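PDB 5UR2: bifunctional protein PutA from Bdellovibrio bacteriovorus, which probably carries out both steps of proline breakdown, a flavin-dependent proline dehydrogenase and an NAD-dependent glutamate semialdehyde dehydrogenase joined in one chain. Local coordinates for residues B[22-27]-B[393-398]; B[13-18]-B[438-443]. One frame throughout, in Å; residues are numbered along the deposited sequence.

Contact 1 (B[22-27]-B[393-398]); sequences ESQSKA and IVDMGY
Gln24 and Asp395 meet through one hydrogen bond, Gln24 NE2 to Asp395 OD2 at 3.1 Å, and this pair carries the whole contact between 22-27 and 393-398. The bond is straight, 166° at the hydrogen, and OD2 sits almost in the plane of the amide. Seen from the acceptor, the N-H arrives nearly along the C-O bond of the carboxylate, whose plane is turned 31° from that of the amide. Bending of the glutamine chain at its second torsion (chi2 -62°) goes with an amide that reaches the helix while the nearest CA atoms, Gln24 CA and Asp395 CA, stay 10.4 Å apart. Asp395 closes helix 387-395, the last helix before strand 400-406 of the proline dehydrogenase barrel, and Gly397, with positive phi, ends it in a Schellman motif: Gly397 N bonds Val394 O at 2.9 Å, and a weak bond runs from Tyr398 N to Ile393 O. One turn back, Lys391 makes a salt bridge with Asp395 OD2, which therefore has two partners and probably a stabilised negative charge. Thr392 OG1 also bonds Gln24 NE2, and beyond the Schellman turn the ring of Tyr398 packs edge-to-face with Phe379.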
ATOM      1  N   GLU B  22      32.993 -31.462 -43.266  1.00 47.09           N
ATOM      2  CA  GLU B  22      32.344 -32.765 -43.275  1.00 50.81           C
ATOM      3  C   GLU B  22      33.341 -33.900 -43.448  1.00 51.43           C
ATOM      4  O   GLU B  22      33.048 -35.029 -43.042  1.00 55.65           O
ATOM      5  CB  GLU B  22      31.314 -32.840 -44.401  1.00 57.11           C
ATOM      6  CG  GLU B  22      30.320 -31.694 -44.468  1.00 63.10           C
ATOM      7  CD  GLU B  22      29.382 -31.839 -45.659  1.00 69.61           C
ATOM      8  OE1 GLU B  22      28.505 -30.970 -45.859  1.00 69.65           O
ATOM      9  OE2 GLU B  22      29.526 -32.833 -46.400  1.00 74.62           O
ATOM     10  N   SER B  23      34.510 -33.627 -44.031  1.00 47.97           N
ATOM     11  CA  SER B  23      35.525 -34.642 -44.279  1.00 48.60           C
ATOM     12  C   SER B  23      36.512 -34.809 -43.129  1.00 52.17           C
ATOM     13  O   SER B  23      37.366 -35.701 -43.198  1.00 58.54           O
ATOM     14  CB  SER B  23      36.294 -34.317 -45.565  1.00 46.12           C
ATOM     15  N   GLN B  24      36.419 -33.989 -42.082  1.00 46.26           N
ATOM     16  CA  GLN B  24      37.250 -34.147 -40.893  1.00 47.50           C
ATOM     17  C   GLN B  24      36.723 -35.267 -39.991  1.00 49.61           C
ATOM     18  O   GLN B  24      35.552 -35.656 -40.045  1.00 49.46           O
ATOM     19  CB  GLN B  24      37.300 -32.849 -40.071  1.00 44.48           C
ATOM     20  CG  GLN B  24      37.714 -31.603 -40.821  1.00 40.85           C
ATOM     21  CD  GLN B  24      39.129 -31.698 -41.374  1.00 45.61           C
ATOM     22  OE1 GLN B  24      39.868 -32.646 -41.083  1.00 50.19           O
ATOM     23  NE2 GLN B  24      39.516 -30.707 -42.173  1.00 40.77           N
ATOM     24  N   SER B  25      37.609 -35.795 -39.151  1.00 51.36           N
ATOM     25  CA  SER B  25      37.219 -36.763 -38.131  1.00 55.97           C
ATOM     26  C   SER B  25      37.399 -36.183 -36.728  1.00 58.67           C
ATOM     27  O   SER B  25      37.859 -36.862 -35.810  1.00 64.29           O
ATOM     28  CB  SER B  25      37.979 -38.080 -38.297  1.00 61.12           C
ATOM     29  OG  SER B  25      39.364 -37.923 -38.074  1.00 68.56           O
ATOM     30  N   LYS B  26      37.030 -34.917 -36.546  1.00 59.09           N
ATOM     31  CA  LYS B  26      37.167 -34.229 -35.271  1.00 59.22           C
ATOM     32  C   LYS B  26      35.814 -34.111 -34.572  1.00 61.22           C
ATOM     33  O   LYS B  26      34.759 -34.074 -35.213  1.00 66.81           O
ATOM     34  CB  LYS B  26      37.782 -32.837 -35.463  1.00 60.73           C
ATOM     35  CG  LYS B  26      39.222 -32.832 -35.992  1.00 60.78           C
ATOM     36  CD  LYS B  26      40.179 -33.539 -35.027  1.00 64.83           C
ATOM     37  CE  LYS B  26      41.650 -33.385 -35.429  1.00 68.95           C
ATOM     38  NZ  LYS B  26      42.514 -34.383 -34.729  1.00 71.91           N
ATOM     39  N   ALA B  27      35.857 -34.050 -33.242  1.00 53.81           N
ATOM     40  CA  ALA B  27      34.652 -34.027 -32.427  1.00 49.19           C
ATOM     41  C   ALA B  27      34.151 -32.606 -32.223  1.00 44.91           C
ATOM     42  O   ALA B  27      34.925 -31.645 -32.201  1.00 46.63           O
ATOM     43  CB  ALA B  27      34.900 -34.673 -31.062  1.00 43.37           C
ATOM     44  N   ILE B 393      40.841 -24.685 -41.357  1.00 39.09           N
ATOM     45  CA  ILE B 393      41.598 -23.457 -41.612  1.00 40.54           C
ATOM     46  C   ILE B 393      43.068 -23.767 -41.848  1.00 40.03           C
ATOM     47  O   ILE B 393      43.711 -23.171 -42.722  1.00 37.28           O
ATOM     48  CB  ILE B 393      41.438 -22.463 -40.445  1.00 34.80           C
ATOM     49  CG1 ILE B 393      39.980 -22.066 -40.232  1.00 40.86           C
ATOM     50  CG2 ILE B 393      42.289 -21.240 -40.687  1.00 32.96           C
ATOM     51  CD1 ILE B 393      39.382 -21.326 -41.381  1.00 46.05           C
ATOM     52  N   VAL B 394      43.632 -24.679 -41.051  1.00 45.44           N
ATOM     53  CA  VAL B 394      45.035 -25.056 -41.218  1.00 44.15           C
ATOM     54  C   VAL B 394      45.241 -25.751 -42.556  1.00 45.15           C
ATOM     55  O   VAL B 394      46.219 -25.482 -43.267  1.00 39.75           O
ATOM     56  CB  VAL B 394      45.494 -25.937 -40.039  1.00 46.03           C
ATOM     57  CG1 VAL B 394      46.922 -26.427 -40.258  1.00 49.48           C
ATOM     58  CG2 VAL B 394      45.376 -25.181 -38.724  1.00 42.73           C
ATOM     59  N   ASP B 395      44.339 -26.676 -42.909  1.00 48.76           N
ATOM     60  CA  ASP B 395      44.442 -27.350 -44.203  1.00 48.08           C
ATOM     61  C   ASP B 395      44.408 -26.353 -45.352  1.00 48.06           C
ATOM     62  O   ASP B 395      45.072 -26.561 -46.372  1.00 45.64           O
ATOM     63  CB  ASP B 395      43.315 -28.369 -44.381  1.00 49.61           C
ATOM     64  CG  ASP B 395      43.433 -29.560 -43.444  1.00 54.26           C
ATOM     65  OD1 ASP B 395      44.555 -29.847 -42.961  1.00 54.96           O
ATOM     66  OD2 ASP B 395      42.392 -30.221 -43.212  1.00 52.59           O
ATOM     67  N   MET B 396      43.662 -25.258 -45.205  1.00 41.85           N
ATOM     68  CA  MET B 396      43.588 -24.275 -46.277  1.00 42.14           C
ATOM     69  C   MET B 396      44.834 -23.406 -46.358  1.00 43.19           C
ATOM     70  O   MET B 396      44.890 -22.500 -47.201  1.00 38.05           O
ATOM     71  CB  MET B 396      42.332 -23.421 -46.099  1.00 41.27           C
ATOM     72  CG  MET B 396      41.068 -24.229 -46.365  1.00 37.90           C
ATOM     73  SD  MET B 396      39.550 -23.430 -45.846  1.00 42.22           S
ATOM     74  CE  MET B 396      39.443 -22.064 -47.004  1.00 42.84           C
ATOM     75  N   GLY B 397      45.815 -23.649 -45.488  1.00 40.35           N
ATOM     76  CA  GLY B 397      47.103 -22.998 -45.555  1.00 35.17           C
ATOM     77  C   GLY B 397      47.266 -21.770 -44.693  1.00 38.03           C
ATOM     78  O   GLY B 397      48.311 -21.119 -44.778  1.00 35.66           O
ATOM     79  N   TYR B 398      46.284 -21.438 -43.858  1.00 39.99           N
ATOM     80  CA  TYR B 398      46.340 -20.211 -43.072  1.00 33.46           C
ATOM     81  C   TYR B 398      47.027 -20.460 -41.734  1.00 32.70           C
ATOM     82  O   TYR B 398      47.020 -21.577 -41.203  1.00 33.24           O
ATOM     83  CB  TYR B 398      44.937 -19.658 -42.838  1.00 31.64           C
ATOM     84  CG  TYR B 398      44.238 -19.129 -44.077  1.00 34.70           C
ATOM     85  CD1 TYR B 398      44.437 -17.823 -44.514  1.00 30.84           C
ATOM     86  CD2 TYR B 398      43.356 -19.932 -44.797  1.00 37.86           C
ATOM     87  CE1 TYR B 398      43.776 -17.333 -45.645  1.00 32.57           C
ATOM     88  CE2 TYR B 398      42.697 -19.455 -45.931  1.00 42.08           C
ATOM     89  CZ  TYR B 398      42.912 -18.156 -46.351  1.00 40.90           C
ATOM     90  OH  TYR B 398      42.257 -17.684 -47.474  1.00 45.01           O
TER

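Contact 2 (B[13-18]-B[438-443]); sequences RGEEIL and KSMAEL
Apolar packing of one methionine against the side of a helix joins 13-18 to 438-443: helix 6-22, in the N-terminal region of PutA, meets the start of the short helix 440-444, which comes later in the chain than the last strand of the proline dehydrogenase barrel, 400-406. Met440 spans most of the gap; the nearest CA atoms, Glu15 CA and Met440 CA, are 7.6 Å apart. Its CG lies opposite the backbone N (chi1 -165°) and the next torsion is extended, which carries the sulfur straight out to helix 6-22. There the thioether lodges between Glu15 and Leu18, one turn apart. Met440 SD rests on the aliphatic part of Glu15, 3.5 Å from Glu15 CG, with the two chains crossing at a slant. The last torsion, chi3 -131°, lies away from the staggered positions and turns the methyl to Leu18, where it meets both CB and the CD1 branch. Leu443, one turn on from Met440, also faces helix 6-22 but stays farther off. Lys433 of helix 429-434 touches both Leu18 and Leu443, while Arg13, on another side of helix 6-22, forms a salt bridge with Glu368 of helix 357-369. Ser439 is the N-cap of helix 440-444: its OG accepts from Glu442 N at 3.3 Å. Packing is tightest at the methyl, where Met440 CE lies 3.4 Å from both Leu18 CB and Leu18 CD1.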
ATOM      1  N   ARG B  13      32.761 -18.976 -50.214  1.00 51.23           N
ATOM      2  CA  ARG B  13      33.903 -19.398 -49.410  1.00 47.22           C
ATOM      3  C   ARG B  13      33.449 -20.137 -48.158  1.00 42.78           C
ATOM      4  O   ARG B  13      34.051 -21.147 -47.772  1.00 37.83           O
ATOM      5  CB  ARG B  13      34.770 -18.195 -49.048  1.00 44.49           C
ATOM      6  CG  ARG B  13      35.978 -18.563 -48.211  1.00 40.01           C
ATOM      7  CD  ARG B  13      36.868 -19.513 -48.988  1.00 43.07           C
ATOM      8  NE  ARG B  13      37.169 -18.995 -50.318  1.00 44.84           N
ATOM      9  CZ  ARG B  13      38.192 -18.197 -50.603  1.00 43.07           C
ATOM     10  NH1 ARG B  13      39.040 -17.834 -49.646  1.00 42.24           N
ATOM     11  NH2 ARG B  13      38.373 -17.771 -51.855  1.00 36.32           N
ATOM     12  N   GLY B  14      32.382 -19.647 -47.514  1.00 40.45           N
ATOM     13  CA  GLY B  14      31.854 -20.333 -46.346  1.00 36.68           C
ATOM     14  C   GLY B  14      31.337 -21.723 -46.668  1.00 41.77           C
ATOM     15  O   GLY B  14      31.513 -22.661 -45.882  1.00 41.35           O
ATOM     16  N   GLU B  15      30.723 -21.885 -47.845  1.00 43.60           N
ATOM     17  CA  GLU B  15      30.244 -23.202 -48.248  1.00 45.86           C
ATOM     18  C   GLU B  15      31.401 -24.175 -48.446  1.00 43.50           C
ATOM     19  O   GLU B  15      31.294 -25.351 -48.079  1.00 40.87           O
ATOM     20  CB  GLU B  15      29.407 -23.091 -49.524  1.00 48.15           C
ATOM     21  CG  GLU B  15      28.052 -22.423 -49.316  1.00 51.41           C
ATOM     22  CD  GLU B  15      27.288 -22.230 -50.618  1.00 52.44           C
ATOM     23  OE1 GLU B  15      27.878 -22.474 -51.688  1.00 54.62           O
ATOM     24  OE2 GLU B  15      26.100 -21.840 -50.572  1.00 52.64           O
ATOM     25  N   GLU B  16      32.521 -23.702 -49.008  1.00 40.17           N
ATOM     26  CA  GLU B  16      33.698 -24.558 -49.130  1.00 39.22           C
ATOM     27  C   GLU B  16      34.213 -24.987 -47.766  1.00 38.35           C
ATOM     28  O   GLU B  16      34.506 -26.169 -47.553  1.00 40.92           O
ATOM     29  CB  GLU B  16      34.805 -23.837 -49.895  1.00 46.88           C
ATOM     30  CG  GLU B  16      36.130 -24.598 -49.922  1.00 57.45           C
ATOM     31  CD  GLU B  16      37.265 -23.790 -50.551  1.00 63.65           C
ATOM     32  OE1 GLU B  16      36.984 -22.701 -51.110  1.00 66.89           O
ATOM     33  OE2 GLU B  16      38.428 -24.258 -50.502  1.00 58.23           O
ATOM     34  N   ILE B  17      34.284 -24.046 -46.815  1.00 35.58           N
ATOM     35  CA  ILE B  17      34.807 -24.355 -45.486  1.00 37.78           C
ATOM     36  C   ILE B  17      33.937 -25.396 -44.798  1.00 37.69           C
ATOM     37  O   ILE B  17      34.443 -26.361 -44.212  1.00 39.13           O
ATOM     38  CB  ILE B  17      34.929 -23.062 -44.650  1.00 34.59           C
ATOM     39  CG1 ILE B  17      36.043 -22.170 -45.211  1.00 31.35           C
ATOM     40  CG2 ILE B  17      35.120 -23.376 -43.169  1.00 30.61           C
ATOM     41  CD1 ILE B  17      36.086 -20.787 -44.581  1.00 29.82           C
ATOM     42  N   LEU B  18      32.618 -25.239 -44.883  1.00 37.74           N
ATOM     43  CA  LEU B  18      31.724 -26.214 -44.269  1.00 42.74           C
ATOM     44  C   LEU B  18      31.775 -27.562 -44.988  1.00 45.31           C
ATOM     45  O   LEU B  18      31.591 -28.611 -44.355  1.00 41.10           O
ATOM     46  CB  LEU B  18      30.301 -25.661 -44.233  1.00 41.82           C
ATOM     47  CG  LEU B  18      30.142 -24.429 -43.324  1.00 39.07           C
ATOM     48  CD1 LEU B  18      28.845 -23.699 -43.595  1.00 38.05           C
ATOM     49  CD2 LEU B  18      30.202 -24.814 -41.866  1.00 38.88           C
ATOM     50  N   LYS B 438      20.525 -24.983 -37.968  1.00 58.40           N
ATOM     51  CA  LYS B 438      20.177 -23.870 -38.845  1.00 48.71           C
ATOM     52  C   LYS B 438      20.745 -24.090 -40.245  1.00 44.18           C
ATOM     53  O   LYS B 438      21.781 -24.743 -40.425  1.00 43.68           O
ATOM     54  CB  LYS B 438      20.682 -22.546 -38.265  1.00 44.79           C
ATOM     55  N   SER B 439      20.053 -23.545 -41.243  1.00 44.06           N
ATOM     56  CA  SER B 439      20.452 -23.766 -42.630  1.00 43.66           C
ATOM     57  C   SER B 439      21.764 -23.052 -42.942  1.00 42.70           C
ATOM     58  O   SER B 439      22.153 -22.085 -42.280  1.00 37.55           O
ATOM     59  CB  SER B 439      19.367 -23.285 -43.593  1.00 43.39           C
ATOM     60  OG  SER B 439      19.224 -21.874 -43.538  1.00 45.20           O
ATOM     61  N   MET B 440      22.431 -23.532 -43.997  1.00 43.30           N
ATOM     62  CA  MET B 440      23.689 -22.934 -44.423  1.00 44.84           C
ATOM     63  C   MET B 440      23.494 -21.500 -44.886  1.00 52.62           C
ATOM     64  O   MET B 440      24.370 -20.649 -44.683  1.00 56.78           O
ATOM     65  CB  MET B 440      24.294 -23.742 -45.556  1.00 41.21           C
ATOM     66  CG  MET B 440      25.738 -23.431 -45.826  1.00 47.68           C
ATOM     67  SD  MET B 440      26.313 -24.488 -47.161  1.00 64.94           S
ATOM     68  CE  MET B 440      27.825 -25.159 -46.512  1.00 69.85           C
ATOM     69  N   ALA B 441      22.362 -21.215 -45.530  1.00 51.32           N
ATOM     70  CA  ALA B 441      22.106 -19.855 -45.987  1.00 47.15           C
ATOM     71  C   ALA B 441      21.967 -18.896 -44.810  1.00 42.80           C
ATOM     72  O   ALA B 441      22.509 -17.787 -44.844  1.00 45.90           O
ATOM     73  CB  ALA B 441      20.861 -19.827 -46.873  1.00 43.28           C
ATOM     74  N   GLU B 442      21.274 -19.316 -43.748  1.00 41.70           N
ATOM     75  CA  GLU B 442      21.166 -18.478 -42.561  1.00 38.95           C
ATOM     76  C   GLU B 442      22.518 -18.324 -41.881  1.00 35.66           C
ATOM     77  O   GLU B 442      22.848 -17.244 -41.388  1.00 34.66           O
ATOM     78  CB  GLU B 442      20.133 -19.055 -41.592  1.00 41.09           C
ATOM     79  N   LEU B 443      23.328 -19.384 -41.862  1.00 39.04           N
ATOM     80  CA  LEU B 443      24.616 -19.303 -41.181  1.00 38.77           C
ATOM     81  C   LEU B 443      25.589 -18.371 -41.887  1.00 33.14           C
ATOM     82  O   LEU B 443      26.472 -17.803 -41.240  1.00 38.54           O
ATOM     83  CB  LEU B 443      25.248 -20.690 -41.049  1.00 39.64           C
ATOM     84  CG  LEU B 443      24.617 -21.725 -40.102  1.00 41.73           C
ATOM     85  CD1 LEU B 443      25.225 -23.104 -40.383  1.00 42.14           C
ATOM     86  CD2 LEU B 443      24.776 -21.354 -38.635  1.00 40.40           C
TER

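Helix 6-22 ties the two contacts together: 13-18 lies on it, and 22-27 lies in the chain just beyond its main body, toward helix 35-45. Their centres are 15 Å apart, on the same side of the chain's centre and more than 40 Å from it. Along the chain the order is 13-18, 22-27, 393-398, 438-443, so contact 1 is nested within the loop that contact 2 closes. The two also touch directly, with Met396 SD 3.8 Å from Ile17 CG1. Contact 1 joins the loop after helix 6-22 to helix 387-395 of the barrel, and contact 2 joins helix 6-22 itself to helix 440-444, the side chain of Leu18 about 12 Å from the bound N-propargylglycine-modified flavin adenine dinucleotide.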